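Local coordinates for protein putative transcriptional regulator (Clostridium difficile, PDB 3QI7) that is of unknown function, named a putative transcriptional regulator or lipoprotein, and with its periplasmic-binding-protein-like fold may bind a small ligand such as a sugar, at residues F159-S164 with F230-Y235; T165-D170 with V194-I199. All coordinates share one frame; numbering follows the deposited sequence.

Interaction 1 (F159-S164 with F230-Y235); sequences FIHYAS and FGVNEY
F230 and H161 are partners across two parallel strands of an α/β domain, and their side chains run side by side in the same direction. The pairing is fixed by the backbone of F230, which bonds to the residues before and after H161: its N donates to I160 O at 2.9 Å with an N-H...O angle of 147°, and its O accepts from Y162 N at 3.0 Å. Both carbonyls are approached nearly end-on.

The two rings stand inclined at 45° with centroids 5.8 Å apart, so they neither stack nor form a T. Instead H161 CD2 comes up to the edge of the F230 ring, near its plane, and meets F230 CD2 at 3.8 Å. F159 leans in on the same face of the sheet. Its CZ reaches F230 CB at 3.7 Å, a contact at the base of the side chain. With CG anti to the backbone N (chi1 178°), F230 extends alongside both neighbours rather than across them.

After G231, V232 points its side chain toward the first segment. V232 CG1 meets A163 CB at 3.9 Å and also touches the imidazole, with the V232 and H161 side chains crossing at about a right angle. The same methyl lies 3.3 Å from Y162 O, a buried carbonyl with no polar partner in the model.

Y162 points to the other face, where it packs on L212 and I216 of helix 203-223 and its OH bonds to D215. On the F230 face, helices 140-153 and 171-186 close over the aromatic cluster through L147, I180 and L177, while strand 191-196 flanks strand 159-164 on its other edge.

Interaction 2 (T165-D170 with V194-I199); sequences TDDLKD and VNTPNI
N198 OD1 takes a hydrogen bond from D166 N at 3.0 Å, with an N-H...O angle of 160°, and a second, weak one from S164 OG. The D166 donor is tilted out of the amide's carbonyl plane. This grip joins the two turns that follow neighbouring strands of a beta-alpha-beta unit, in which strand 159-164 leads through helix 171-186 to strand 191-196.

The D166 carboxylate also lies flat against the N198 amide. The planes are only 8° apart and the two CG atoms sit 3.4 Å from each other, the evidence for a stack rather than an in-plane pairing. N198 contributes by holding CG anti to its carbonyl carbon (chi1 -75°), which brings the amide across the D166 side chain.

Two waters extend the junction. One accepts from T165 N at 2.9 Å and donates to T196 O at 2.7 Å, bridging the turn to the end of the strand. The other donates to D166 OD2 at 2.6 Å and to I199 O at 3.1 Å, so that carboxylate oxygen is tied to the far end of the second segment. In one of its two conformers K169 NZ comes to a long 3.6 Å from D166 OD1. D170 then caps the start of helix 171-186.

At the strand end, the T165 and N195 side chains cross at about a right angle, and T165 CG2 comes to 3.2 Å from N195 ND2.

The first segments of interactions 1 and 2 are consecutive in the chain, strand 159-164 running straight into turn 165-170, and the contact centres lie about 9 Å apart. Strand 159-164 is the middle of a three-stranded parallel sheet: interaction 1 uses its edge toward strand 228-231, while interaction 2 lies beyond its end, on the side of strand 191-196. Probable backbone hydrogen bonds connect them, H161 O to V194 N at 2.9 Å and A163 O to T196 N at 3.1 Å. Because the three strands are parallel, both contacts lie at or near their carboxyl ends, the end that lines the ligand cleft in periplasmic binding proteins; whether either serves such a site here is not established.

Interaction 1 (F159-S164 with F230-Y235)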
loop_
_atom_site.group_PDB
_atom_site.type_symbol
_atom_site.label_atom_id
_atom_site.label_comp_id
_atom_site.label_asym_id
_atom_site.label_seq_id
_atom_site.Cartn_x
_atom_site.Cartn_y
_atom_site.Cartn_z
ATOM N N PHE A 159 -14.767 9.850 -15.979
ATOM C CA PHE A 159 -14.318 9.231 -14.739
ATOM C C PHE A 159 -15.434 9.397 -13.708
ATOM O O PHE A 159 -15.785 10.537 -13.359
ATOM C CB PHE A 159 -13.055 9.928 -14.240
ATOM C CG PHE A 159 -12.388 9.277 -13.056
ATOM C CD1 PHE A 159 -12.960 9.320 -11.763
ATOM C CD2 PHE A 159 -11.118 8.697 -13.199
ATOM C CE1 PHE A 159 -12.292 8.760 -10.708
ATOM C CE2 PHE A 159 -10.480 8.102 -12.122
ATOM C CZ PHE A 159 -11.057 8.160 -10.890
ATOM N N ILE A 160 -15.996 8.280 -13.244
ATOM C CA ILE A 160 -17.067 8.306 -12.215
ATOM C C ILE A 160 -16.422 7.999 -10.843
ATOM O O ILE A 160 -15.760 6.980 -10.702
ATOM C CB ILE A 160 -18.223 7.308 -12.532
ATOM C CG1 ILE A 160 -18.546 7.259 -14.032
ATOM C CG2 ILE A 160 -19.514 7.686 -11.745
ATOM C CD1 ILE A 160 -18.957 8.602 -14.729
ATOM N N HIS A 161 -16.563 8.918 -9.869
ATOM C CA HIS A 161 -16.046 8.761 -8.499
ATOM C C HIS A 161 -17.184 8.569 -7.505
ATOM O O HIS A 161 -18.099 9.411 -7.459
ATOM C CB HIS A 161 -15.282 10.031 -8.120
ATOM C CG HIS A 161 -14.591 9.964 -6.791
ATOM N ND1 HIS A 161 -15.256 10.164 -5.590
ATOM C CD2 HIS A 161 -13.287 9.778 -6.479
ATOM C CE1 HIS A 161 -14.381 10.073 -4.599
ATOM N NE2 HIS A 161 -13.183 9.835 -5.110
ATOM N N TYR A 162 -17.145 7.450 -6.766
ATOM C CA TYR A 162 -18.198 7.063 -5.809
ATOM C C TYR A 162 -17.610 7.040 -4.385
ATOM O O TYR A 162 -16.603 6.394 -4.138
ATOM C CB TYR A 162 -18.746 5.658 -6.141
ATOM C CG TYR A 162 -19.599 5.565 -7.371
ATOM C CD1 TYR A 162 -20.864 6.088 -7.389
ATOM C CD2 TYR A 162 -19.145 4.902 -8.516
ATOM C CE1 TYR A 162 -21.650 6.009 -8.523
ATOM C CE2 TYR A 162 -19.918 4.809 -9.641
ATOM C CZ TYR A 162 -21.187 5.363 -9.646
ATOM O OH TYR A 162 -21.961 5.263 -10.777
ATOM N N ALA A 163 -18.298 7.715 -3.455
ATOM C CA ALA A 163 -17.902 7.869 -2.051
ATOM C C ALA A 163 -19.084 8.484 -1.318
ATOM O O ALA A 163 -19.799 9.307 -1.894
ATOM C CB ALA A 163 -16.722 8.837 -1.927
ATOM N N SER A 164 -19.284 8.096 -0.061
ATOM C CA SER A 164 -20.315 8.702 0.796
ATOM C C SER A 164 -19.828 10.055 1.340
ATOM O O SER A 164 -18.640 10.307 1.364
ATOM C CB SER A 164 -20.642 7.780 1.971
ATOM O OG SER A 164 -19.646 7.844 2.985
ATOM N N PHE A 230 -14.634 4.286 -10.325
ATOM C CA PHE A 230 -13.773 4.180 -9.165
ATOM C C PHE A 230 -14.549 4.342 -7.887
ATOM O O PHE A 230 -15.350 5.274 -7.778
ATOM C CB PHE A 230 -12.743 5.294 -9.227
ATOM C CG PHE A 230 -11.802 5.332 -8.047
ATOM C CD1 PHE A 230 -10.799 4.379 -7.912
ATOM C CD2 PHE A 230 -11.888 6.338 -7.104
ATOM C CE1 PHE A 230 -9.886 4.428 -6.864
ATOM C CE2 PHE A 230 -11.003 6.367 -6.029
ATOM C CZ PHE A 230 -10.002 5.406 -5.910
ATOM N N GLY A 231 -14.248 3.490 -6.904
ATOM C CA GLY A 231 -14.816 3.604 -5.549
ATOM C C GLY A 231 -13.732 3.621 -4.483
ATOM O O GLY A 231 -12.526 3.402 -4.770
ATOM N N VAL A 232 -14.151 3.856 -3.241
ATOM C CA VAL A 232 -13.205 4.245 -2.197
ATOM C C VAL A 232 -13.000 3.215 -1.097
ATOM O O VAL A 232 -12.207 3.457 -0.192
ATOM C CB VAL A 232 -13.524 5.658 -1.622
ATOM C CG1 VAL A 232 -13.603 6.713 -2.735
ATOM C CG2 VAL A 232 -14.812 5.644 -0.774
ATOM N N ASN A 233 -13.652 2.047 -1.218
ATOM C CA ASN A 233 -13.418 0.917 -0.308
ATOM C C ASN A 233 -13.658 -0.439 -1.014
ATOM O O ASN A 233 -14.162 -0.501 -2.159
ATOM C CB ASN A 233 -14.277 1.039 0.975
ATOM C CG ASN A 233 -15.763 1.197 0.670
ATOM O OD1 ASN A 233 -16.357 0.360 -0.026
ATOM N ND2 ASN A 233 -16.370 2.290 1.161
ATOM N N GLU A 234 -13.291 -1.509 -0.322
ATOM C CA GLU A 234 -13.266 -2.822 -0.928
ATOM C C GLU A 234 -14.681 -3.275 -1.255
ATOM O O GLU A 234 -14.888 -4.031 -2.206
ATOM C CB GLU A 234 -12.619 -3.832 0.015
ATOM C CG GLU A 234 -11.147 -3.607 0.268
ATOM C CD GLU A 234 -10.567 -4.598 1.281
ATOM O OE1 GLU A 234 -11.351 -5.332 1.937
ATOM O OE2 GLU A 234 -9.325 -4.655 1.396
ATOM N N TYR A 235 -15.647 -2.843 -0.452
ATOM C CA TYR A 235 -17.048 -3.232 -0.683
ATOM C C TYR A 235 -17.521 -2.621 -2.020
ATOM O O TYR A 235 -18.107 -3.313 -2.854
ATOM C CB TYR A 235 -17.957 -2.812 0.480
ATOM C CG TYR A 235 -19.377 -3.331 0.325
ATOM C CD1 TYR A 235 -19.714 -4.621 0.726
ATOM C CD2 TYR A 235 -20.355 -2.561 -0.275
ATOM C CE1 TYR A 235 -21.011 -5.125 0.549
ATOM C CE2 TYR A 235 -21.648 -3.057 -0.457
ATOM C CZ TYR A 235 -21.964 -4.340 -0.043
ATOM O OH TYR A 235 -23.245 -4.814 -0.225
#

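Interaction 2 (T165-D170 with V194-I199)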
loop_
_atom_site.group_PDB
_atom_site.type_symbol
_atom_site.label_atom_id
_atom_site.label_comp_id
_atom_site.label_asym_id
_atom_site.label_seq_id
_atom_site.Cartn_x
_atom_site.Cartn_y
_atom_site.Cartn_z
ATOM N N THR A 165 -20.732 10.895 1.844
ATOM C CA THR A 165 -20.282 12.175 2.405
ATOM C C THR A 165 -19.477 11.967 3.701
ATOM O O THR A 165 -18.550 12.747 3.978
ATOM C CB THR A 165 -21.426 13.178 2.544
ATOM O OG1 THR A 165 -22.482 12.632 3.320
ATOM C CG2 THR A 165 -21.975 13.534 1.167
ATOM N N ASP A 166 -19.765 10.880 4.441
ATOM C CA ASP A 166 -18.902 10.463 5.550
ATOM C C ASP A 166 -17.500 10.062 5.095
ATOM O O ASP A 166 -16.515 10.444 5.746
ATOM C CB ASP A 166 -19.504 9.325 6.356
ATOM C CG ASP A 166 -20.672 9.773 7.265
ATOM O OD1 ASP A 166 -20.930 10.974 7.435
ATOM O OD2 ASP A 166 -21.327 8.900 7.826
ATOM N N ASP A 167 -17.403 9.296 3.999
ATOM C CA ASP A 167 -16.091 8.975 3.391
ATOM C C ASP A 167 -15.267 10.228 3.086
ATOM O O ASP A 167 -14.053 10.235 3.286
ATOM C CB ASP A 167 -16.211 8.179 2.069
ATOM C CG ASP A 167 -16.764 6.777 2.245
ATOM O OD1 ASP A 167 -16.445 6.079 3.252
ATOM O OD2 ASP A 167 -17.503 6.344 1.328
ATOM N N LEU A 168 -15.923 11.261 2.570
ATOM C CA LEU A 168 -15.253 12.521 2.257
ATOM C C LEU A 168 -14.691 13.295 3.479
ATOM O O LEU A 168 -13.980 14.295 3.284
ATOM C CB LEU A 168 -16.169 13.425 1.414
ATOM C CG LEU A 168 -16.628 12.885 0.038
ATOM C CD1 LEU A 168 -17.437 13.933 -0.707
ATOM C CD2 LEU A 168 -15.454 12.458 -0.823
ATOM N N LYS A 169 -15.012 12.859 4.711
ATOM C CA LYS A 169 -14.442 13.427 5.945
ATOM C C LYS A 169 -13.011 12.953 6.142
ATOM O O LYS A 169 -12.222 13.592 6.837
ATOM C CB LYS A 169 -15.254 13.006 7.185
ATOM C CG LYS A 169 -16.724 13.427 7.189
ATOM C CD LYS A 169 -17.420 13.107 8.538
ATOM C CE LYS A 169 -17.310 11.622 8.920
ATOM N NZ LYS A 169 -18.308 11.212 9.948
ATOM N N ASP A 170 -12.686 11.798 5.563
ATOM C CA ASP A 170 -11.321 11.262 5.633
ATOM C C ASP A 170 -10.394 12.124 4.768
ATOM O O ASP A 170 -10.638 12.262 3.571
ATOM C CB ASP A 170 -11.298 9.801 5.171
ATOM C CG ASP A 170 -9.890 9.238 5.052
ATOM O OD1 ASP A 170 -9.126 9.696 4.179
ATOM O OD2 ASP A 170 -9.539 8.325 5.827
ATOM N N VAL A 194 -20.294 11.296 -7.581
ATOM C CA VAL A 194 -21.564 10.752 -7.130
ATOM C C VAL A 194 -21.465 10.344 -5.672
ATOM O O VAL A 194 -20.605 9.514 -5.290
ATOM C CB VAL A 194 -21.991 9.556 -7.972
ATOM C CG1 VAL A 194 -23.413 9.053 -7.530
ATOM C CG2 VAL A 194 -21.986 9.926 -9.436
ATOM N N ASN A 195 -22.349 10.946 -4.867
ATOM C CA ASN A 195 -22.496 10.627 -3.450
ATOM C C ASN A 195 -23.321 9.364 -3.228
ATOM O O ASN A 195 -24.509 9.278 -3.613
ATOM C CB ASN A 195 -23.130 11.789 -2.666
ATOM C CG ASN A 195 -22.187 13.011 -2.498
ATOM O OD1 ASN A 195 -21.004 12.999 -2.878
ATOM N ND2 ASN A 195 -22.742 14.086 -1.922
ATOM N N THR A 196 -22.665 8.399 -2.596
ATOM C CA THR A 196 -23.258 7.130 -2.185
ATOM C C THR A 196 -23.817 7.260 -0.741
ATOM O O THR A 196 -23.333 8.102 0.036
ATOM C CB THR A 196 -22.211 5.985 -2.212
ATOM O OG1 THR A 196 -21.106 6.306 -1.357
ATOM C CG2 THR A 196 -21.668 5.771 -3.609
ATOM N N PRO A 197 -24.818 6.434 -0.388
ATOM C CA PRO A 197 -25.369 6.456 0.980
ATOM C C PRO A 197 -24.313 6.152 2.052
ATOM O O PRO A 197 -23.484 5.253 1.885
ATOM C CB PRO A 197 -26.441 5.351 0.957
ATOM C CG PRO A 197 -26.822 5.211 -0.479
ATOM C CD PRO A 197 -25.568 5.524 -1.275
ATOM N N ASN A 198 -24.363 6.913 3.139
ATOM C CA ASN A 198 -23.541 6.663 4.306
ATOM C C ASN A 198 -23.798 5.279 4.856
ATOM O O ASN A 198 -24.941 4.834 4.916
ATOM C CB ASN A 198 -23.828 7.682 5.420
ATOM C CG ASN A 198 -23.224 9.029 5.141
ATOM O OD1 ASN A 198 -22.209 9.148 4.476
ATOM N ND2 ASN A 198 -23.835 10.055 5.684
ATOM N N ILE A 199 -22.733 4.596 5.250
ATOM C CA ILE A 199 -22.854 3.267 5.818
ATOM C C ILE A 199 -22.788 3.420 7.329
ATOM O O ILE A 199 -21.714 3.626 7.890
ATOM C CB ILE A 199 -21.767 2.337 5.300
ATOM C CG1 ILE A 199 -21.882 2.239 3.765
ATOM C CG2 ILE A 199 -21.879 0.947 5.968
ATOM C CD1 ILE A 199 -20.876 1.305 3.085
HETATM O O HOH W 1 -23.597 10.400 1.381
HETATM O O HOH W 2 -20.459 6.457 7.656
#